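Local coordinates for FERM, RhoGEF and pleckstrin domain protein 2 (Danio rerio, PDB 6D21) that probably activates RAC1 as a guanine nucleotide exchange factor and here comprises the FERM domain, a three-lobed membrane-targeting module, at residues Ala24-Leu30 / Leu59-Ile65; Pro85-Gly89 / Leu180-Arg184; Glu117-Ala121 / His155-Ile160; Phe225-Arg231 / Ile242-Pro246. One frame throughout, in Å; residues are numbered along the deposited sequence.

Contact 1. Residues Ala24-Leu30 / Leu59-Ile65; sequences ADGQLLL and LDPSKLI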
loop_
_atom_site.group_PDB
_atom_site.type_symbol
_atom_site.label_atom_id
_atom_site.label_comp_id
_atom_site.label_asym_id
_atom_site.label_seq_id
_atom_site.Cartn_x
_atom_site.Cartn_y
_atom_site.Cartn_z
ATOM N N ALA A 24 -0.549 6.762 25.410
ATOM C CA ALA A 24 0.275 6.685 24.208
ATOM C C ALA A 24 -0.344 7.324 22.959
ATOM O O ALA A 24 -1.509 7.109 22.634
ATOM C CB ALA A 24 0.624 5.229 23.911
ATOM N N ASP A 25 0.464 8.106 22.256
ATOM C CA ASP A 25 0.100 8.613 20.941
ATOM C C ASP A 25 0.216 7.487 19.912
ATOM O O ASP A 25 0.610 6.368 20.242
ATOM C CB ASP A 25 0.991 9.810 20.580
ATOM C CG ASP A 25 2.480 9.460 20.544
ATOM O OD1 ASP A 25 2.836 8.276 20.382
ATOM O OD2 ASP A 25 3.303 10.391 20.705
ATOM N N GLY A 26 -0.118 7.770 18.664
ATOM C CA GLY A 26 0.102 6.787 17.625
ATOM C C GLY A 26 1.592 6.620 17.368
ATOM O O GLY A 26 2.054 5.535 17.002
ATOM N N GLN A 27 2.349 7.698 17.583
ATOM C CA GLN A 27 3.774 7.720 17.253
ATOM C C GLN A 27 4.577 6.742 18.119
ATOM O O GLN A 27 5.524 6.122 17.646
ATOM C CB GLN A 27 4.342 9.130 17.420
ATOM C CG GLN A 27 5.796 9.256 16.936
ATOM C CD GLN A 27 5.954 8.851 15.473
ATOM O OE1 GLN A 27 5.356 9.455 14.585
ATOM N NE2 GLN A 27 6.751 7.818 15.222
ATOM N N LEU A 28 4.185 6.620 19.384
ATOM C CA LEU A 28 4.834 5.705 20.322
ATOM C C LEU A 28 4.703 4.254 19.848
ATOM O O LEU A 28 5.682 3.504 19.853
ATOM C CB LEU A 28 4.244 5.874 21.732
ATOM C CG LEU A 28 4.901 5.155 22.912
ATOM C CD1 LEU A 28 6.396 5.454 23.003
ATOM C CD2 LEU A 28 4.193 5.536 24.188
ATOM N N LEU A 29 3.502 3.862 19.425
ATOM C CA LEU A 29 3.292 2.513 18.916
ATOM C C LEU A 29 4.106 2.266 17.633
ATOM O O LEU A 29 4.716 1.209 17.473
ATOM C CB LEU A 29 1.808 2.268 18.656
ATOM C CG LEU A 29 1.445 0.903 18.067
ATOM C CD1 LEU A 29 1.866 -0.222 19.025
ATOM C CD2 LEU A 29 -0.047 0.840 17.763
ATOM N N LEU A 30 4.089 3.234 16.715
ATOM C CA LEU A 30 4.889 3.157 15.488
ATOM C C LEU A 30 6.360 2.965 15.795
ATOM O O LEU A 30 7.026 2.110 15.193
ATOM C CB LEU A 30 4.717 4.418 14.634
ATOM C CG LEU A 30 3.513 4.576 13.698
ATOM C CD1 LEU A 30 3.256 6.051 13.432
ATOM C CD2 LEU A 30 3.740 3.852 12.384
ATOM N N LEU A 59 -3.628 4.783 11.294
ATOM C CA LEU A 59 -3.377 5.337 12.616
ATOM C C LEU A 59 -2.707 6.710 12.483
ATOM O O LEU A 59 -1.672 6.860 11.828
ATOM C CB LEU A 59 -2.502 4.388 13.437
ATOM C CG LEU A 59 -2.226 4.721 14.902
ATOM C CD1 LEU A 59 -3.486 4.636 15.759
ATOM C CD2 LEU A 59 -1.156 3.795 15.447
ATOM N N ASP A 60 -3.318 7.705 13.099
ATOM C CA ASP A 60 -2.758 9.044 13.192
ATOM C C ASP A 60 -1.719 9.092 14.313
ATOM O O ASP A 60 -2.060 8.932 15.492
ATOM C CB ASP A 60 -3.885 10.052 13.450
ATOM C CG ASP A 60 -3.417 11.503 13.434
ATOM O OD1 ASP A 60 -2.198 11.782 13.536
ATOM O OD2 ASP A 60 -4.303 12.379 13.334
ATOM N N PRO A 61 -0.457 9.357 13.959
ATOM C CA PRO A 61 0.619 9.316 14.960
ATOM C C PRO A 61 0.559 10.436 16.003
ATOM O O PRO A 61 1.210 10.338 17.043
ATOM C CB PRO A 61 1.901 9.422 14.113
ATOM C CG PRO A 61 1.475 9.888 12.764
ATOM C CD PRO A 61 0.035 9.564 12.581
ATOM N N SER A 62 -0.221 11.478 15.751
ATOM C CA SER A 62 -0.207 12.642 16.642
ATOM C C SER A 62 -1.348 12.622 17.652
ATOM O O SER A 62 -1.366 13.404 18.611
ATOM C CB SER A 62 -0.253 13.930 15.820
ATOM O OG SER A 62 -1.279 13.872 14.846
ATOM N N LYS A 63 -2.294 11.717 17.437
ATOM C CA LYS A 63 -3.433 11.558 18.335
ATOM C C LYS A 63 -3.231 10.376 19.286
ATOM O O LYS A 63 -2.486 9.434 18.985
ATOM C CB LYS A 63 -4.714 11.346 17.533
ATOM C CG LYS A 63 -5.186 12.550 16.737
ATOM C CD LYS A 63 -6.592 12.283 16.196
ATOM C CE LYS A 63 -7.108 13.416 15.320
ATOM N NZ LYS A 63 -6.322 14.671 15.480
ATOM N N LEU A 64 -3.908 10.428 20.424
ATOM C CA LEU A 64 -3.942 9.317 21.355
ATOM C C LEU A 64 -4.587 8.124 20.684
ATOM O O LEU A 64 -5.572 8.275 19.958
ATOM C CB LEU A 64 -4.724 9.678 22.614
ATOM C CG LEU A 64 -4.159 10.817 23.454
ATOM C CD1 LEU A 64 -4.988 10.971 24.705
ATOM C CD2 LEU A 64 -2.710 10.543 23.794
ATOM N N ILE A 65 -4.038 6.942 20.931
ATOM C CA ILE A 65 -4.595 5.732 20.361
ATOM C C ILE A 65 -6.015 5.520 20.865
ATOM O O ILE A 65 -6.902 5.201 20.070
ATOM C CB ILE A 65 -3.744 4.517 20.694
ATOM C CG1 ILE A 65 -2.344 4.695 20.109
ATOM C CG2 ILE A 65 -4.401 3.249 20.159
ATOM C CD1 ILE A 65 -1.394 3.592 20.478
#

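Contact 2. Residues Pro85-Gly89 / Leu180-Arg184; sequences PPDPG and LEIAR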
loop_
_atom_site.group_PDB
_atom_site.type_symbol
_atom_site.label_atom_id
_atom_site.label_comp_id
_atom_site.label_asym_id
_atom_site.label_seq_id
_atom_site.Cartn_x
_atom_site.Cartn_y
_atom_site.Cartn_z
ATOM N N PRO A 85 7.836 4.649 -3.089
ATOM C CA PRO A 85 8.771 5.443 -3.899
ATOM C C PRO A 85 8.767 4.944 -5.331
ATOM O O PRO A 85 8.324 3.822 -5.573
ATOM C CB PRO A 85 10.125 5.193 -3.228
ATOM C CG PRO A 85 9.991 3.807 -2.627
ATOM C CD PRO A 85 8.517 3.593 -2.317
ATOM N N PRO A 86 9.277 5.751 -6.272
ATOM C CA PRO A 86 9.261 5.319 -7.668
ATOM C C PRO A 86 9.998 3.995 -7.895
ATOM O O PRO A 86 9.598 3.242 -8.773
ATOM C CB PRO A 86 9.944 6.476 -8.405
ATOM C CG PRO A 86 10.551 7.316 -7.370
ATOM C CD PRO A 86 9.754 7.133 -6.129
ATOM N N ASP A 87 11.031 3.694 -7.110
ATOM C CA ASP A 87 11.739 2.430 -7.309
ATOM C C ASP A 87 12.238 1.832 -5.999
ATOM O O ASP A 87 13.369 2.089 -5.575
ATOM C CB ASP A 87 12.911 2.628 -8.293
ATOM C CG ASP A 87 13.687 1.341 -8.553
ATOM O OD1 ASP A 87 13.252 0.261 -8.083
ATOM O OD2 ASP A 87 14.729 1.402 -9.241
ATOM N N PRO A 88 11.409 0.986 -5.376
ATOM C CA PRO A 88 11.753 0.372 -4.090
ATOM C C PRO A 88 12.993 -0.523 -4.182
ATOM O O PRO A 88 13.641 -0.796 -3.165
ATOM C CB PRO A 88 10.491 -0.443 -3.726
ATOM C CG PRO A 88 9.616 -0.418 -4.916
ATOM C CD PRO A 88 10.011 0.734 -5.773
ATOM N N GLY A 89 13.314 -0.966 -5.395
ATOM C CA GLY A 89 14.535 -1.698 -5.653
ATOM C C GLY A 89 15.765 -0.872 -5.303
ATOM O O GLY A 89 16.844 -1.421 -5.102
ATOM N N LEU A 180 10.138 -6.583 -6.903
ATOM C CA LEU A 180 10.045 -5.127 -6.922
ATOM C C LEU A 180 10.209 -4.559 -8.328
ATOM O O LEU A 180 9.468 -3.663 -8.717
ATOM C CB LEU A 180 11.083 -4.499 -5.996
ATOM C CG LEU A 180 10.952 -4.895 -4.536
ATOM C CD1 LEU A 180 12.121 -4.328 -3.750
ATOM C CD2 LEU A 180 9.650 -4.395 -4.002
ATOM N N GLU A 181 11.187 -5.063 -9.080
ATOM C CA GLU A 181 11.429 -4.555 -10.430
ATOM C C GLU A 181 10.228 -4.783 -11.353
ATOM O O GLU A 181 9.905 -3.924 -12.184
ATOM C CB GLU A 181 12.683 -5.199 -11.035
ATOM C CG GLU A 181 13.947 -4.480 -10.633
ATOM C CD GLU A 181 13.775 -2.970 -10.666
ATOM O OE1 GLU A 181 13.929 -2.328 -9.599
ATOM O OE2 GLU A 181 13.475 -2.432 -11.757
ATOM N N ILE A 182 9.575 -5.938 -11.209
ATOM C CA ILE A 182 8.381 -6.239 -12.009
ATOM C C ILE A 182 7.243 -5.312 -11.587
ATOM O O ILE A 182 6.610 -4.638 -12.419
ATOM C CB ILE A 182 7.931 -7.711 -11.854
ATOM C CG1 ILE A 182 8.970 -8.656 -12.469
ATOM C CG2 ILE A 182 6.568 -7.936 -12.500
ATOM C CD1 ILE A 182 8.808 -10.077 -12.029
ATOM N N ALA A 183 7.011 -5.258 -10.278
ATOM C CA ALA A 183 5.836 -4.582 -9.769
ATOM C C ALA A 183 5.892 -3.072 -9.992
ATOM O O ALA A 183 4.874 -2.440 -10.275
ATOM C CB ALA A 183 5.651 -4.897 -8.288
ATOM N N ARG A 184 7.075 -2.484 -9.863
ATOM C CA ARG A 184 7.170 -1.038 -9.963
ATOM C C ARG A 184 6.812 -0.549 -11.366
ATOM O O ARG A 184 6.585 0.641 -11.565
ATOM C CB ARG A 184 8.568 -0.554 -9.587
ATOM C CG ARG A 184 9.617 -0.824 -10.649
ATOM C CD ARG A 184 10.724 0.197 -10.573
ATOM N NE ARG A 184 11.782 -0.091 -11.522
ATOM C CZ ARG A 184 11.944 0.547 -12.676
ATOM N NH1 ARG A 184 12.939 0.204 -13.477
ATOM N NH2 ARG A 184 11.117 1.526 -13.029
HETATM O O HOH W 1 6.837 2.944 -10.030
HETATM O O HOH W 2 16.391 -0.794 -9.092
#

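Contact 3. Residues Glu117-Ala121 / His155-Ile160; sequences ENTAA and HVQEKI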
loop_
_atom_site.group_PDB
_atom_site.type_symbol
_atom_site.label_atom_id
_atom_site.label_comp_id
_atom_site.label_asym_id
_atom_site.label_seq_id
_atom_site.Cartn_x
_atom_site.Cartn_y
_atom_site.Cartn_z
ATOM N N GLU A 117 -2.990 -11.888 -16.009
ATOM C CA GLU A 117 -2.758 -13.193 -15.411
ATOM C C GLU A 117 -1.287 -13.623 -15.523
ATOM O O GLU A 117 -0.719 -14.154 -14.575
ATOM C CB GLU A 117 -3.669 -14.228 -16.071
ATOM C CG GLU A 117 -3.444 -15.651 -15.616
ATOM C CD GLU A 117 -4.312 -16.639 -16.371
ATOM O OE1 GLU A 117 -3.779 -17.684 -16.799
ATOM O OE2 GLU A 117 -5.522 -16.366 -16.535
ATOM N N ASN A 118 -0.677 -13.402 -16.685
ATOM C CA ASN A 118 0.731 -13.767 -16.881
ATOM C C ASN A 118 1.690 -13.003 -15.959
ATOM O O ASN A 118 2.670 -13.558 -15.451
ATOM C CB ASN A 118 1.110 -13.561 -18.349
ATOM C CG ASN A 118 0.608 -14.687 -19.231
ATOM O OD1 ASN A 118 -0.110 -15.573 -18.768
ATOM N ND2 ASN A 118 0.986 -14.666 -20.498
ATOM N N THR A 119 1.399 -11.729 -15.729
ATOM C CA THR A 119 2.200 -10.941 -14.803
ATOM C C THR A 119 1.999 -11.402 -13.362
ATOM O O THR A 119 2.958 -11.462 -12.572
ATOM C CB THR A 119 1.871 -9.445 -14.912
ATOM O OG1 THR A 119 2.201 -8.996 -16.229
ATOM C CG2 THR A 119 2.689 -8.634 -13.883
ATOM N N ALA A 120 0.754 -11.713 -13.006
ATOM C CA ALA A 120 0.468 -12.261 -11.683
ATOM C C ALA A 120 1.258 -13.536 -11.461
ATOM O O ALA A 120 1.875 -13.725 -10.410
ATOM C CB ALA A 120 -1.027 -12.542 -11.511
ATOM N N ALA A 121 1.222 -14.412 -12.460
ATOM C CA ALA A 121 1.913 -15.698 -12.370
ATOM C C ALA A 121 3.429 -15.507 -12.203
ATOM O O ALA A 121 4.084 -16.227 -11.451
ATOM C CB ALA A 121 1.609 -16.540 -13.600
ATOM N N HIS A 155 -6.291 -22.121 -11.565
ATOM C CA HIS A 155 -6.028 -22.358 -12.988
ATOM C C HIS A 155 -4.730 -21.702 -13.478
ATOM O O HIS A 155 -4.368 -21.813 -14.651
ATOM C CB HIS A 155 -7.197 -21.857 -13.837
ATOM C CG HIS A 155 -7.279 -20.367 -13.910
ATOM N ND1 HIS A 155 -7.797 -19.602 -12.886
ATOM C CD2 HIS A 155 -6.894 -19.500 -14.874
ATOM C CE1 HIS A 155 -7.722 -18.322 -13.218
ATOM N NE2 HIS A 155 -7.187 -18.236 -14.425
ATOM N N VAL A 156 -4.039 -21.023 -12.571
ATOM C CA VAL A 156 -2.799 -20.313 -12.888
ATOM C C VAL A 156 -1.603 -21.064 -12.294
ATOM O O VAL A 156 -0.443 -20.713 -12.525
ATOM C CB VAL A 156 -2.849 -18.857 -12.347
ATOM C CG1 VAL A 156 -1.666 -18.029 -12.832
ATOM C CG2 VAL A 156 -4.152 -18.191 -12.762
ATOM N N GLN A 157 -1.887 -22.121 -11.539
ATOM C CA GLN A 157 -0.838 -22.768 -10.765
ATOM C C GLN A 157 0.202 -23.414 -11.670
ATOM O O GLN A 157 1.392 -23.359 -11.374
ATOM C CB GLN A 157 -1.438 -23.795 -9.792
ATOM C CG GLN A 157 -2.186 -23.116 -8.645
ATOM C CD GLN A 157 -2.738 -24.074 -7.599
ATOM O OE1 GLN A 157 -2.897 -23.706 -6.425
ATOM N NE2 GLN A 157 -3.042 -25.296 -8.014
ATOM N N GLU A 158 -0.240 -24.005 -12.777
ATOM C CA GLU A 158 0.690 -24.618 -13.728
ATOM C C GLU A 158 1.649 -23.578 -14.312
ATOM O O GLU A 158 2.847 -23.823 -14.433
ATOM C CB GLU A 158 -0.070 -25.319 -14.854
ATOM C CG GLU A 158 -0.872 -26.533 -14.401
ATOM C CD GLU A 158 -0.046 -27.520 -13.591
ATOM O OE1 GLU A 158 1.009 -27.966 -14.092
ATOM O OE2 GLU A 158 -0.451 -27.848 -12.452
ATOM N N LYS A 159 1.120 -22.415 -14.670
ATOM C CA LYS A 159 1.962 -21.349 -15.191
ATOM C C LYS A 159 2.936 -20.828 -14.149
ATOM O O LYS A 159 4.091 -20.528 -14.462
ATOM C CB LYS A 159 1.128 -20.185 -15.703
ATOM C CG LYS A 159 1.955 -19.273 -16.570
ATOM C CD LYS A 159 1.274 -17.974 -16.881
ATOM C CE LYS A 159 2.275 -17.055 -17.553
ATOM N NZ LYS A 159 2.773 -17.653 -18.830
ATOM N N ILE A 160 2.459 -20.689 -12.919
ATOM C CA ILE A 160 3.321 -20.283 -11.826
ATOM C C ILE A 160 4.510 -21.230 -11.684
ATOM O O ILE A 160 5.643 -20.781 -11.531
ATOM C CB ILE A 160 2.545 -20.213 -10.500
ATOM C CG1 ILE A 160 1.556 -19.040 -10.526
ATOM C CG2 ILE A 160 3.479 -20.036 -9.318
ATOM C CD1 ILE A 160 0.690 -18.955 -9.290
#

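Contact 4. Residues Phe225-Arg231 / Ile242-Pro246; sequences FNWSKIR and IKLHP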
loop_
_atom_site.group_PDB
_atom_site.type_symbol
_atom_site.label_atom_id
_atom_site.label_comp_id
_atom_site.label_asym_id
_atom_site.label_seq_id
_atom_site.Cartn_x
_atom_site.Cartn_y
_atom_site.Cartn_z
ATOM N N PHE A 225 -1.639 14.550 -12.774
ATOM C CA PHE A 225 -1.267 15.934 -12.475
ATOM C C PHE A 225 -0.053 15.960 -11.569
ATOM O O PHE A 225 -0.146 15.661 -10.373
ATOM C CB PHE A 225 -2.436 16.678 -11.827
ATOM C CG PHE A 225 -3.717 16.557 -12.603
ATOM C CD1 PHE A 225 -3.858 17.185 -13.828
ATOM C CD2 PHE A 225 -4.771 15.792 -12.118
ATOM C CE1 PHE A 225 -5.039 17.070 -14.561
ATOM C CE2 PHE A 225 -5.953 15.670 -12.845
ATOM C CZ PHE A 225 -6.083 16.309 -14.068
ATOM N N ASN A 226 1.093 16.295 -12.150
ATOM C CA ASN A 226 2.336 16.362 -11.403
ATOM C C ASN A 226 2.262 17.458 -10.372
ATOM O O ASN A 226 1.499 18.411 -10.539
ATOM C CB ASN A 226 3.519 16.605 -12.334
ATOM C CG ASN A 226 3.674 15.522 -13.368
ATOM O OD1 ASN A 226 3.846 14.349 -13.034
ATOM N ND2 ASN A 226 3.587 15.900 -14.639
ATOM N N TRP A 227 3.054 17.326 -9.313
ATOM C CA TRP A 227 3.095 18.356 -8.279
ATOM C C TRP A 227 3.378 19.729 -8.865
ATOM O O TRP A 227 2.798 20.722 -8.427
ATOM C CB TRP A 227 4.151 18.041 -7.225
ATOM C CG TRP A 227 3.962 16.759 -6.505
ATOM C CD1 TRP A 227 4.838 15.715 -6.467
ATOM C CD2 TRP A 227 2.830 16.367 -5.713
ATOM N NE1 TRP A 227 4.331 14.700 -5.691
ATOM C CE2 TRP A 227 3.100 15.073 -5.220
ATOM C CE3 TRP A 227 1.624 16.982 -5.371
ATOM C CZ2 TRP A 227 2.206 14.385 -4.398
ATOM C CZ3 TRP A 227 0.733 16.291 -4.555
ATOM C CH2 TRP A 227 1.029 15.012 -4.078
ATOM N N SER A 228 4.277 19.777 -9.848
ATOM C CA SER A 228 4.669 21.041 -10.475
ATOM C C SER A 228 3.481 21.738 -11.142
ATOM O O SER A 228 3.460 22.967 -11.262
ATOM C CB SER A 228 5.773 20.812 -11.512
ATOM O OG SER A 228 5.301 19.976 -12.557
ATOM N N LYS A 229 2.499 20.948 -11.576
ATOM C CA LYS A 229 1.320 21.491 -12.245
ATOM C C LYS A 229 0.189 21.848 -11.285
ATOM O O LYS A 229 -0.791 22.466 -11.686
ATOM C CB LYS A 229 0.803 20.509 -13.294
ATOM C CG LYS A 229 1.811 20.214 -14.391
ATOM C CD LYS A 229 1.266 19.218 -15.405
ATOM C CE LYS A 229 2.023 19.315 -16.728
ATOM N NZ LYS A 229 2.522 20.698 -17.006
ATOM N N ILE A 230 0.317 21.454 -10.021
ATOM C CA ILE A 230 -0.736 21.719 -9.046
ATOM C C ILE A 230 -0.456 22.987 -8.241
ATOM O O ILE A 230 0.547 23.069 -7.532
ATOM C CB ILE A 230 -0.922 20.531 -8.078
ATOM C CG1 ILE A 230 -1.369 19.289 -8.854
ATOM C CG2 ILE A 230 -1.932 20.891 -6.977
ATOM C CD1 ILE A 230 -1.333 17.995 -8.065
ATOM N N ARG A 231 -1.352 23.967 -8.355
ATOM C CA ARG A 231 -1.267 25.192 -7.564
ATOM C C ARG A 231 -1.776 24.999 -6.133
ATOM O O ARG A 231 -1.128 25.421 -5.179
ATOM C CB ARG A 231 -2.051 26.319 -8.233
ATOM C CG ARG A 231 -1.711 27.688 -7.669
ATOM C CD ARG A 231 -2.605 28.779 -8.229
ATOM N NE ARG A 231 -3.874 28.859 -7.513
ATOM C CZ ARG A 231 -4.015 29.380 -6.297
ATOM N NH1 ARG A 231 -2.961 29.861 -5.648
ATOM N NH2 ARG A 231 -5.212 29.413 -5.725
ATOM N N ILE A 242 -9.007 20.427 -7.277
ATOM C CA ILE A 242 -7.636 20.521 -7.761
ATOM C C ILE A 242 -7.459 21.779 -8.593
ATOM O O ILE A 242 -7.969 21.860 -9.706
ATOM C CB ILE A 242 -7.240 19.313 -8.623
ATOM C CG1 ILE A 242 -7.439 18.016 -7.859
ATOM C CG2 ILE A 242 -5.790 19.440 -9.090
ATOM C CD1 ILE A 242 -7.242 16.808 -8.729
ATOM N N LYS A 243 -6.733 22.756 -8.055
ATOM C CA LYS A 243 -6.437 23.977 -8.795
ATOM C C LYS A 243 -5.091 23.856 -9.506
ATOM O O LYS A 243 -4.055 23.658 -8.870
ATOM C CB LYS A 243 -6.440 25.192 -7.862
ATOM C CG LYS A 243 -7.711 25.338 -7.026
ATOM C CD LYS A 243 -8.096 26.804 -6.803
ATOM C CE LYS A 243 -7.716 27.684 -7.988
ATOM N NZ LYS A 243 -8.605 28.880 -8.101
ATOM N N LEU A 244 -5.115 23.979 -10.828
ATOM C CA LEU A 244 -3.909 23.841 -11.634
ATOM C C LEU A 244 -3.285 25.199 -11.956
ATOM O O LEU A 244 -3.980 26.214 -12.002
ATOM C CB LEU A 244 -4.224 23.101 -12.937
ATOM C CG LEU A 244 -4.833 21.698 -12.864
ATOM C CD1 LEU A 244 -5.013 21.126 -14.257
ATOM C CD2 LEU A 244 -3.982 20.760 -12.020
ATOM N N HIS A 245 -1.976 25.213 -12.186
ATOM C CA HIS A 245 -1.325 26.415 -12.693
ATOM C C HIS A 245 -1.804 26.684 -14.113
ATOM O O HIS A 245 -2.066 25.749 -14.872
ATOM C CB HIS A 245 0.201 26.281 -12.654
ATOM C CG HIS A 245 0.778 26.320 -11.269
ATOM N ND1 HIS A 245 0.763 27.455 -10.487
ATOM C CD2 HIS A 245 1.379 25.359 -10.526
ATOM C CE1 HIS A 245 1.333 27.193 -9.323
ATOM N NE2 HIS A 245 1.716 25.927 -9.323
ATOM N N PRO A 246 -1.941 27.970 -14.470
ATOM C CA PRO A 246 -2.366 28.382 -15.813
ATOM C C PRO A 246 -1.450 27.835 -16.909
ATOM O O PRO A 246 -0.239 27.777 -16.713
ATOM C CB PRO A 246 -2.307 29.919 -15.754
ATOM C CG PRO A 246 -1.592 30.255 -14.478
ATOM C CD PRO A 246 -1.823 29.110 -13.549
#

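Contact 1. Residues Ala24-Leu30 / Leu59-Ile65
I65 turns CG1 away from its own carbonyl carbon (chi1 -61°) and runs straight on, which brings CD1 to 3.4 Å from D25 O and to 3.9 Å from L29 CB. L29, with CG trans to the backbone N (chi1 178°), crosses I65 at about a right angle and sets CD2 3.9 Å from L59 CD2. At the other flank L30 CD1 meets P61 CB at 3.7 Å, and the Q27 side chain folds back at chi2 to lay OE1 on the same CB. G26 has no side chain, and its CA comes to 3.7 Å from P61 CA. Backbone hydrogen bonds pin the segments: I65 N to A24 O at 3.1 Å, Q27 N to P61 O at 2.9 Å, and a weak one from G26 N to K63 O. D25 is the N-cap of helix 26-36. With an alanine at I65, L29 CB and D25 O would probably lose their apolar cover and a gap would open beneath the helix start. L29 and L59 also pack on F77, so the contact seats the first helical turn on the sheet of the ubiquitin-like N-terminal FERM lobe.

Contact 2. Residues Pro85-Gly89 / Leu180-Arg184
R184, near the end of helix 172-183, has CG lodged between its own backbone N and carbonyl carbon (chi1 74°), a turn that sends the side chain across the loop 85-89. Its CB lies 4.0 Å from P86 O and close to P88 CD. CD comes next, 3.5 Å from D87 OD1 and still beside P86 O. At NE the chain meets charge: NE donates to E181 OE2 at 2.9 Å, and NH1 donates to the same oxygen at 3.2 Å. This side-on grip by two nitrogens lies near the guanidinium plane and fixes the rotation of the arginine head. D87 OD1 is 3.8 Å from NE but well out of that plane, so its attraction is a long, purely electrostatic one. D87 OD1 and E181 OE1 stand only 3.1 Å apart, the two carboxylates turned 69° against each other; the nearby arginine would be expected to ease this repulsion, and a water donating to both D87 OD2 and E181 OE1 bridges them. D87 OD2 also accepts from Q90 NE2. A second water joins P86 O to R184 O. Deeper in, P88 CB rests on L180 CD2 at 4.0 Å. The loop leads from strand 76-81 of the ubiquitin-like lobe into helix 94-110 of the helical central lobe, and the contact ties it to a later helix of that lobe. L180 packs onward against F100 and I104 of helix 94-110, P88 against F189, and I182 on the far flank against helix 117-132.

Contact 3. Residues Glu117-Ala121 / His155-Ile160
This is helix-to-helix packing with a polar rim, joining the N-terminal turns of helix 117-132 and helix 157-164, and A121 sits at its heart. The CB of A121 touches V156 CG1 at 3.7 Å and K159 CD at 3.6 Å, and its CA faces I160 CG1. Because alanine is so small, the backbones draw near, the CA atoms of A121 and I160 standing 4.8 Å apart. E117 slides past V156 in the opposite direction, its CG 3.9 Å from V156 CG2. The same valine methyl lies over the centre of the H155 ring, so V156 is wedged between the helix and the imidazole. These helices belong to the central FERM lobe, an all-helical bundle resembling acyl-CoA-binding protein; L150, from the loop before helix 157-164, lies against A120, V156 and I160. At the rim E117 stretches out, CG swung to the far side of CB from the backbone N (chi1 175°), until OE2 receives the N-H of H155 NE2 at 3.3 Å. The glutamate oxygen lies near the imidazole plane, whereas the nitrogen stands 68° out of the carboxylate plane; the two flat groups are nearly perpendicular. Such a bond is long and bent, and both residues are exposed, so its hold is likely to be modest. On the other rim K159 reaches across to helix 117-132, passing A121 with CD, and crosses N118 at about a right angle. Its CE comes to 3.1 Å from N118 OD1, and a bend at the last torsion then turns NZ aside, 3.6 Å from that oxygen.

Contact 4. Residues Phe225-Arg231 / Ile242-Pro246
L244 and I230 form a non-hydrogen-bonded pair in the antiparallel hairpin 230-236/239-244 of the PH-like C-terminal lobe. Their side chains diverge, and L244 CD2 drops into a hollow between K229 O and F225 CD1, the latter 4.0 Å away. F225, arriving from strand 220-226 at the other end of the sheet, also meets I242 CD1 with its CD2, so its ring fills the notch between I242 and L244. Backbone hydrogen bonds flank the pair: H245 N to K229 O at 3.0 Å and R231 N to K243 O at 2.8 Å. The backbone brings R231 CB over one face of the H245 imidazole, 3.8 Å from its centroid (CH-pi), and CG, turned away from the backbone N (chi1 -165°), comes to 3.5 Å from H245 CE1. The arginine bends at chi3 and K243 runs alongside, CE at the guanidinium edge 3.8 Å from R231 NH2, though the like-charged R231 NH2 and K243 NZ are 4.2 Å apart. With an alanine in place of K243, the guanidinium edge would probably lose these methylenes and be freer to swing. H245 CD2 tucks against S228 O at 3.3 Å, whereas L244 O is buried without a polar partner.

The four contacts sample all three lobes of the FERM cloverleaf. Contact 1 lies in the ubiquitin-like lobe, contacts 2 and 3 in the helical central lobe and contact 4 in the PH-like lobe. Along the chain contact 1 closes first, contact 3 is nested within the loop closed by contact 2, and contact 4 follows. Contacts 2 and 3, with centres about 21 Å apart, touch where I182 CG2 packs on T119 CG2 at 4.2 Å, and their helices 157-164 and 172-183 are consecutive. Contact 1 is about 29 Å from contact 2 and about 32 Å from contact 4, centre to centre. Contact 2 stands at the passage from the first lobe to the second, through its loop 85-89.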